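Local coordinates for uncharacterized conserved protein (Idiomarina loihiensis, PDB 2QSD), which is of unknown function, belongs to the DUF1543 family, and carries two copies of the family's sequence domain in one chain, at residues D7-L12 / F60-H65; R85-N90 / D111-A116. All blocks are in the same frame, centred on the assembly; numbering follows the deposited sequence.

Interaction 1 is an antiparallel strand pair within one sheet, between residues 7-12 and 60-65, whereas interaction 2 sets the start of a helix, residues 111-116, against the strand 85-90 of another sheet. Their centres lie about 18 Å apart, and the first contact closes along the chain before the second opens. They meet through packing at Leu10 CD2 and Leu86 CD2, 4.0 Å apart. Leu12 also packs on Phe105 and Val107 of strand 105-110, the neighbour of strand 85-90, which joins the two sheets on that side. Beyond interaction 2, Phe88 and Asn90 reach Ile24 of the second subunit.

Interaction 1: D7-L12 / F60-H65; sequences DNKLFL and FVHLHH
Phe11 and His62 sit opposite one another as a non-hydrogen-bonded pair where strand 9-12 runs antiparallel to strand 60-62, the axes at 154° and 4.7 Å apart at their closest. Next to them, Leu12 and Val61 form a hydrogen-bonded pair, joined by Leu12 N to Val61 O and by Val61 N to Leu12 O, both 2.9 Å. The pairing is carried one step further by Leu63 N, which donates to Leu10 O at 2.8 Å. A water receives Leu10 N, donates to Leu63 O and takes a weak bond from His62 NE2, tying both backbones to the imidazole.

On the face bearing Phe11, the His62 ring is layered between two side chains: Lys9 lays its aliphatic chain across one side, with CG 3.9 Å from the ring centroid in a CH-pi contact, and His64 CD2 covers the opposite side near the rim. Because the His62 side chain leaves CA with CG trans to the main-chain N (chi1 169°), CD2 comes 3.5 Å from Leu10 O, which lies at the ring edge in its plane. The Phe11 ring is turned 49° from the imidazole and touches His62 CB through CE2. Replacing His62 by an alanine removes the imidazole, and the Lys9 methylenes would probably lose the surface they lie on and the water its weak third tie. On the other face, Leu12 CG packs against Val61 CG1 at 3.7 Å, and Leu10 meets Leu63 more loosely.

Strand 26-34 flanks 9-17 on its other side, while Asp171 and Gln166 hydrogen-bond to the backbone of His62 on its side turned from 9-12. The arrangement is that of neighbouring strands in an antiparallel beta sheet, with Leu10, Leu12, Val61 and Leu63 on one face, where Leu10 and Leu12 meet the neighbouring sheet, and Lys9, Phe11 and His62 on the other.

Interaction 2: R85-N90 / D111-A116; sequences RLYFVN and DSPQSA
Tyr87 of strand 85-90 lies against the first turn of helix 113-122, a helix packed on an antiparallel three-stranded sheet in which strand 105-110, leading into it, pairs with 85-90. No hydrogen bond joins the two segments, and the contact is mainly apolar.

Most of the packing falls to the tyrosine. Its CG, placed anti to the carbonyl carbon (chi1 -75°), directs the ring along the helix start, where the methyl of Ala116 approaches the base of the ring in an off-centre CH-pi contact, CB 4.1 Å from the centroid. Farther out, Pro113 crosses the ring obliquely and brings CG to 3.9 Å from Tyr87 CE2. Val89 adds a lighter contact, CG2 against Ala116 O, and Cys146 and Cys148 of strand 145-148 pack beside these side chains.

Polar groups gather around the helix start. Ser112 holds the N-cap position, and its carbonyl oxygen, lying over one face of the Tyr87 ring toward the rim, accepts Ala116 N at 3.0 Å in the first helical turn. Ser115 OG lies 2.8 Å from Asp111 OD2 and 2.9 Å from Ser112 O, two acceptors competing for one proton. Arg85, bent at chi3, brings NH1 to 3.6 Å from Asp111 O, while the phenol oxygen Tyr87 OH rests 3.4 Å from Pro113 CD.

Interaction 1: D7-L12 / F60-H65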
loop_
_atom_site.group_PDB
_atom_site.type_symbol
_atom_site.label_atom_id
_atom_site.label_comp_id
_atom_site.label_asym_id
_atom_site.label_seq_id
_atom_site.Cartn_x
_atom_site.Cartn_y
_atom_site.Cartn_z
ATOM N N ASP A 7 -21.181 -25.182 -2.502
ATOM C CA ASP A 7 -19.966 -25.111 -3.367
ATOM C C ASP A 7 -19.109 -23.890 -3.044
ATOM O O ASP A 7 -19.376 -22.776 -3.501
ATOM C CB ASP A 7 -20.353 -25.127 -4.850
ATOM C CG ASP A 7 -21.003 -26.433 -5.270
ATOM O OD1 ASP A 7 -20.718 -27.481 -4.644
ATOM O OD2 ASP A 7 -21.798 -26.412 -6.233
ATOM N N ASN A 8 -18.074 -24.120 -2.246
ATOM C CA ASN A 8 -17.183 -23.062 -1.814
ATOM C C ASN A 8 -16.211 -22.619 -2.898
ATOM O O ASN A 8 -15.732 -23.427 -3.692
ATOM C CB ASN A 8 -16.419 -23.499 -0.570
ATOM C CG ASN A 8 -17.282 -23.496 0.678
ATOM O OD1 ASN A 8 -17.226 -24.423 1.482
ATOM N ND2 ASN A 8 -18.080 -22.449 0.848
ATOM N N LYS A 9 -15.924 -21.323 -2.915
ATOM C CA LYS A 9 -14.980 -20.758 -3.854
ATOM C C LYS A 9 -13.814 -20.125 -3.096
ATOM O O LYS A 9 -13.999 -19.556 -2.020
ATOM C CB LYS A 9 -15.675 -19.703 -4.710
ATOM C CG LYS A 9 -16.736 -20.241 -5.670
ATOM C CD LYS A 9 -17.536 -19.088 -6.283
ATOM C CE LYS A 9 -18.529 -19.563 -7.328
ATOM N NZ LYS A 9 -19.623 -20.386 -6.735
ATOM N N LEU A 10 -12.613 -20.242 -3.652
ATOM C CA LEU A 10 -11.462 -19.515 -3.141
ATOM C C LEU A 10 -11.354 -18.174 -3.863
ATOM O O LEU A 10 -11.226 -18.120 -5.092
ATOM C CB LEU A 10 -10.168 -20.323 -3.319
ATOM C CG LEU A 10 -8.872 -19.645 -2.853
ATOM C CD1 LEU A 10 -8.850 -19.446 -1.336
ATOM C CD2 LEU A 10 -7.647 -20.424 -3.299
ATOM N N PHE A 11 -11.418 -17.098 -3.091
ATOM C CA PHE A 11 -11.275 -15.759 -3.626
ATOM C C PHE A 11 -9.981 -15.123 -3.150
ATOM O O PHE A 11 -9.594 -15.257 -1.983
ATOM C CB PHE A 11 -12.427 -14.874 -3.175
ATOM C CG PHE A 11 -13.776 -15.290 -3.691
ATOM C CD1 PHE A 11 -14.664 -15.975 -2.864
ATOM C CD2 PHE A 11 -14.181 -14.951 -4.981
ATOM C CE1 PHE A 11 -15.933 -16.328 -3.315
ATOM C CE2 PHE A 11 -15.444 -15.305 -5.447
ATOM C CZ PHE A 11 -16.322 -15.996 -4.611
ATOM N N LEU A 12 -9.315 -14.434 -4.064
ATOM C CA LEU A 12 -8.218 -13.554 -3.712
ATOM C C LEU A 12 -8.739 -12.125 -3.835
ATOM O O LEU A 12 -9.139 -11.701 -4.913
ATOM C CB LEU A 12 -6.994 -13.877 -4.582
ATOM C CG LEU A 12 -5.979 -13.033 -5.374
ATOM C CD1 LEU A 12 -5.761 -11.602 -4.942
ATOM C CD2 LEU A 12 -4.649 -13.777 -5.398
ATOM N N PHE A 60 -11.017 -8.299 -6.914
ATOM C CA PHE A 60 -10.973 -9.696 -6.519
ATOM C C PHE A 60 -10.949 -10.623 -7.727
ATOM O O PHE A 60 -11.318 -10.230 -8.837
ATOM C CB PHE A 60 -12.139 -10.061 -5.588
ATOM C CG PHE A 60 -13.487 -10.072 -6.257
ATOM C CD1 PHE A 60 -14.300 -8.948 -6.220
ATOM C CD2 PHE A 60 -13.959 -11.217 -6.897
ATOM C CE1 PHE A 60 -15.550 -8.951 -6.825
ATOM C CE2 PHE A 60 -15.203 -11.229 -7.512
ATOM C CZ PHE A 60 -16.003 -10.095 -7.474
ATOM N N VAL A 61 -10.534 -11.861 -7.487
ATOM C CA VAL A 61 -10.636 -12.927 -8.472
ATOM C C VAL A 61 -10.998 -14.238 -7.787
ATOM O O VAL A 61 -10.481 -14.556 -6.717
ATOM C CB VAL A 61 -9.343 -13.047 -9.335
ATOM C CG1 VAL A 61 -8.086 -13.190 -8.462
ATOM C CG2 VAL A 61 -9.453 -14.181 -10.357
ATOM N N HIS A 62 -11.937 -14.964 -8.386
ATOM C CA HIS A 62 -12.227 -16.340 -8.009
ATOM C C HIS A 62 -11.105 -17.178 -8.587
ATOM O O HIS A 62 -10.948 -17.252 -9.807
ATOM C CB HIS A 62 -13.596 -16.758 -8.570
ATOM C CG HIS A 62 -13.885 -18.227 -8.480
ATOM N ND1 HIS A 62 -14.684 -18.878 -9.396
ATOM C CD2 HIS A 62 -13.495 -19.170 -7.588
ATOM C CE1 HIS A 62 -14.773 -20.155 -9.072
ATOM N NE2 HIS A 62 -14.056 -20.358 -7.981
ATOM N N LEU A 63 -10.321 -17.786 -7.703
ATOM C CA LEU A 63 -9.149 -18.568 -8.094
ATOM C C LEU A 63 -9.510 -20.052 -8.145
ATOM O O LEU A 63 -9.792 -20.648 -7.106
ATOM C CB LEU A 63 -8.039 -18.363 -7.062
ATOM C CG LEU A 63 -6.665 -17.813 -7.441
ATOM C CD1 LEU A 63 -5.648 -18.288 -6.413
ATOM C CD2 LEU A 63 -6.217 -18.180 -8.855
ATOM N N HIS A 64 -9.509 -20.646 -9.338
ATOM C CA HIS A 64 -9.867 -22.068 -9.487
ATOM C C HIS A 64 -8.764 -22.936 -10.094
ATOM O O HIS A 64 -8.747 -24.159 -9.898
ATOM C CB HIS A 64 -11.181 -22.250 -10.257
ATOM C CG HIS A 64 -11.268 -21.451 -11.521
ATOM N ND1 HIS A 64 -10.570 -21.781 -12.663
ATOM C CD2 HIS A 64 -11.983 -20.342 -11.826
ATOM C CE1 HIS A 64 -10.839 -20.903 -13.613
ATOM N NE2 HIS A 64 -11.692 -20.017 -13.129
ATOM N N HIS A 65 -7.843 -22.303 -10.816
ATOM C CA HIS A 65 -6.730 -23.010 -11.434
ATOM C C HIS A 65 -5.450 -22.205 -11.346
ATOM O O HIS A 65 -5.468 -20.992 -11.574
ATOM C CB HIS A 65 -7.033 -23.320 -12.900
ATOM C CG HIS A 65 -7.933 -24.497 -13.092
ATOM N ND1 HIS A 65 -9.305 -24.385 -13.151
ATOM C CD2 HIS A 65 -7.657 -25.812 -13.239
ATOM C CE1 HIS A 65 -9.836 -25.582 -13.323
ATOM N NE2 HIS A 65 -8.857 -26.466 -13.383
HETATM O O HOH W 1 -11.894 -21.699 -5.866
#

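Interaction 2: R85-N90 / D111-A116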
loop_
_atom_site.group_PDB
_atom_site.type_symbol
_atom_site.label_atom_id
_atom_site.label_comp_id
_atom_site.label_asym_id
_atom_site.label_seq_id
_atom_site.Cartn_x
_atom_site.Cartn_y
_atom_site.Cartn_z
ATOM N N ARG A 85 1.915 -27.676 -3.180
ATOM C CA ARG A 85 1.044 -26.722 -2.511
ATOM C C ARG A 85 0.959 -25.382 -3.222
ATOM O O ARG A 85 1.816 -25.023 -4.040
ATOM C CB ARG A 85 1.486 -26.518 -1.057
ATOM C CG ARG A 85 0.848 -27.488 -0.078
ATOM C CD ARG A 85 1.621 -27.565 1.225
ATOM N NE ARG A 85 2.878 -28.298 1.072
ATOM C CZ ARG A 85 3.706 -28.602 2.068
ATOM N NH1 ARG A 85 4.823 -29.273 1.817
ATOM N NH2 ARG A 85 3.425 -28.242 3.316
ATOM N N LEU A 86 -0.096 -24.652 -2.889
ATOM C CA LEU A 86 -0.330 -23.318 -3.402
ATOM C C LEU A 86 0.531 -22.305 -2.641
ATOM O O LEU A 86 0.494 -22.238 -1.407
ATOM C CB LEU A 86 -1.811 -22.987 -3.236
ATOM C CG LEU A 86 -2.488 -22.048 -4.220
ATOM C CD1 LEU A 86 -2.415 -22.597 -5.633
ATOM C CD2 LEU A 86 -3.926 -21.878 -3.791
ATOM N N TYR A 87 1.314 -21.527 -3.379
ATOM C CA TYR A 87 2.139 -20.502 -2.772
ATOM C C TYR A 87 1.852 -19.139 -3.371
ATOM O O TYR A 87 1.794 -18.979 -4.591
ATOM C CB TYR A 87 3.626 -20.824 -2.912
ATOM C CG TYR A 87 4.125 -21.919 -1.994
ATOM C CD1 TYR A 87 4.219 -23.238 -2.440
ATOM C CD2 TYR A 87 4.517 -21.637 -0.682
ATOM C CE1 TYR A 87 4.681 -24.253 -1.603
ATOM C CE2 TYR A 87 4.982 -22.647 0.163
ATOM C CZ TYR A 87 5.062 -23.953 -0.307
ATOM O OH TYR A 87 5.518 -24.960 0.516
ATOM N N PHE A 88 1.678 -18.165 -2.483
ATOM C CA PHE A 88 1.491 -16.769 -2.839
ATOM C C PHE A 88 2.813 -16.035 -2.631
ATOM O O PHE A 88 3.366 -16.061 -1.533
ATOM C CB PHE A 88 0.403 -16.180 -1.944
ATOM C CG PHE A 88 0.254 -14.695 -2.060
ATOM C CD1 PHE A 88 -0.298 -14.128 -3.206
ATOM C CD2 PHE A 88 0.649 -13.863 -1.014
ATOM C CE1 PHE A 88 -0.453 -12.760 -3.313
ATOM C CE2 PHE A 88 0.501 -12.489 -1.114
ATOM C CZ PHE A 88 -0.053 -11.936 -2.270
ATOM N N VAL A 89 3.315 -15.385 -3.679
ATOM C CA VAL A 89 4.626 -14.739 -3.626
ATOM C C VAL A 89 4.527 -13.228 -3.836
ATOM O O VAL A 89 4.117 -12.762 -4.904
ATOM C CB VAL A 89 5.626 -15.352 -4.654
ATOM C CG1 VAL A 89 6.956 -14.604 -4.637
ATOM C CG2 VAL A 89 5.860 -16.833 -4.375
ATOM N N ASN A 90 4.919 -12.481 -2.805
ATOM C CA ASN A 90 4.929 -11.020 -2.826
ATOM C C ASN A 90 6.303 -10.483 -3.233
ATOM O O ASN A 90 7.299 -10.761 -2.562
ATOM C CB ASN A 90 4.522 -10.486 -1.443
ATOM C CG ASN A 90 4.580 -8.965 -1.347
ATOM O OD1 ASN A 90 5.129 -8.420 -0.388
ATOM N ND2 ASN A 90 4.011 -8.275 -2.337
ATOM N N ASP A 111 6.560 -27.400 -4.286
ATOM C CA ASP A 111 6.711 -28.336 -3.165
ATOM C C ASP A 111 7.302 -27.672 -1.917
ATOM O O ASP A 111 6.962 -28.035 -0.789
ATOM C CB ASP A 111 7.516 -29.584 -3.568
ATOM C CG ASP A 111 8.810 -29.256 -4.316
ATOM O OD1 ASP A 111 9.437 -30.201 -4.840
ATOM O OD2 ASP A 111 9.210 -28.075 -4.389
ATOM N N SER A 112 8.172 -26.690 -2.137
ATOM C CA SER A 112 8.860 -25.987 -1.059
ATOM C C SER A 112 8.769 -24.476 -1.272
ATOM O O SER A 112 8.655 -24.031 -2.417
ATOM C CB SER A 112 10.332 -26.411 -1.022
ATOM O OG SER A 112 11.071 -25.767 -2.047
ATOM N N PRO A 113 8.817 -23.683 -0.176
ATOM C CA PRO A 113 8.922 -22.217 -0.264
ATOM C C PRO A 113 10.121 -21.710 -1.068
ATOM O O PRO A 113 10.046 -20.633 -1.659
ATOM C CB PRO A 113 9.056 -21.790 1.200
ATOM C CG PRO A 113 8.386 -22.868 1.966
ATOM C CD PRO A 113 8.723 -24.127 1.230
ATOM N N GLN A 114 11.207 -22.482 -1.086
ATOM C CA GLN A 114 12.420 -22.146 -1.840
ATOM C C GLN A 114 12.179 -22.203 -3.351
ATOM O O GLN A 114 12.515 -21.264 -4.075
ATOM C CB GLN A 114 13.568 -23.092 -1.462
ATOM C CG GLN A 114 13.785 -23.281 0.041
ATOM C CD GLN A 114 14.598 -22.162 0.680
ATOM O OE1 GLN A 114 15.407 -21.506 0.022
ATOM N NE2 GLN A 114 14.391 -21.952 1.976
ATOM N N SER A 115 11.589 -23.307 -3.812
ATOM C CA SER A 115 11.278 -23.506 -5.229
ATOM C C SER A 115 10.124 -22.618 -5.700
ATOM O O SER A 115 10.051 -22.257 -6.880
ATOM C CB SER A 115 10.953 -24.974 -5.508
ATOM O OG SER A 115 9.857 -25.404 -4.723
ATOM N N ALA A 116 9.230 -22.281 -4.771
ATOM C CA ALA A 116 8.142 -21.344 -5.027
ATOM C C ALA A 116 8.684 -19.986 -5.453
ATOM O O ALA A 116 8.256 -19.433 -6.471
ATOM C CB ALA A 116 7.267 -21.207 -3.796
#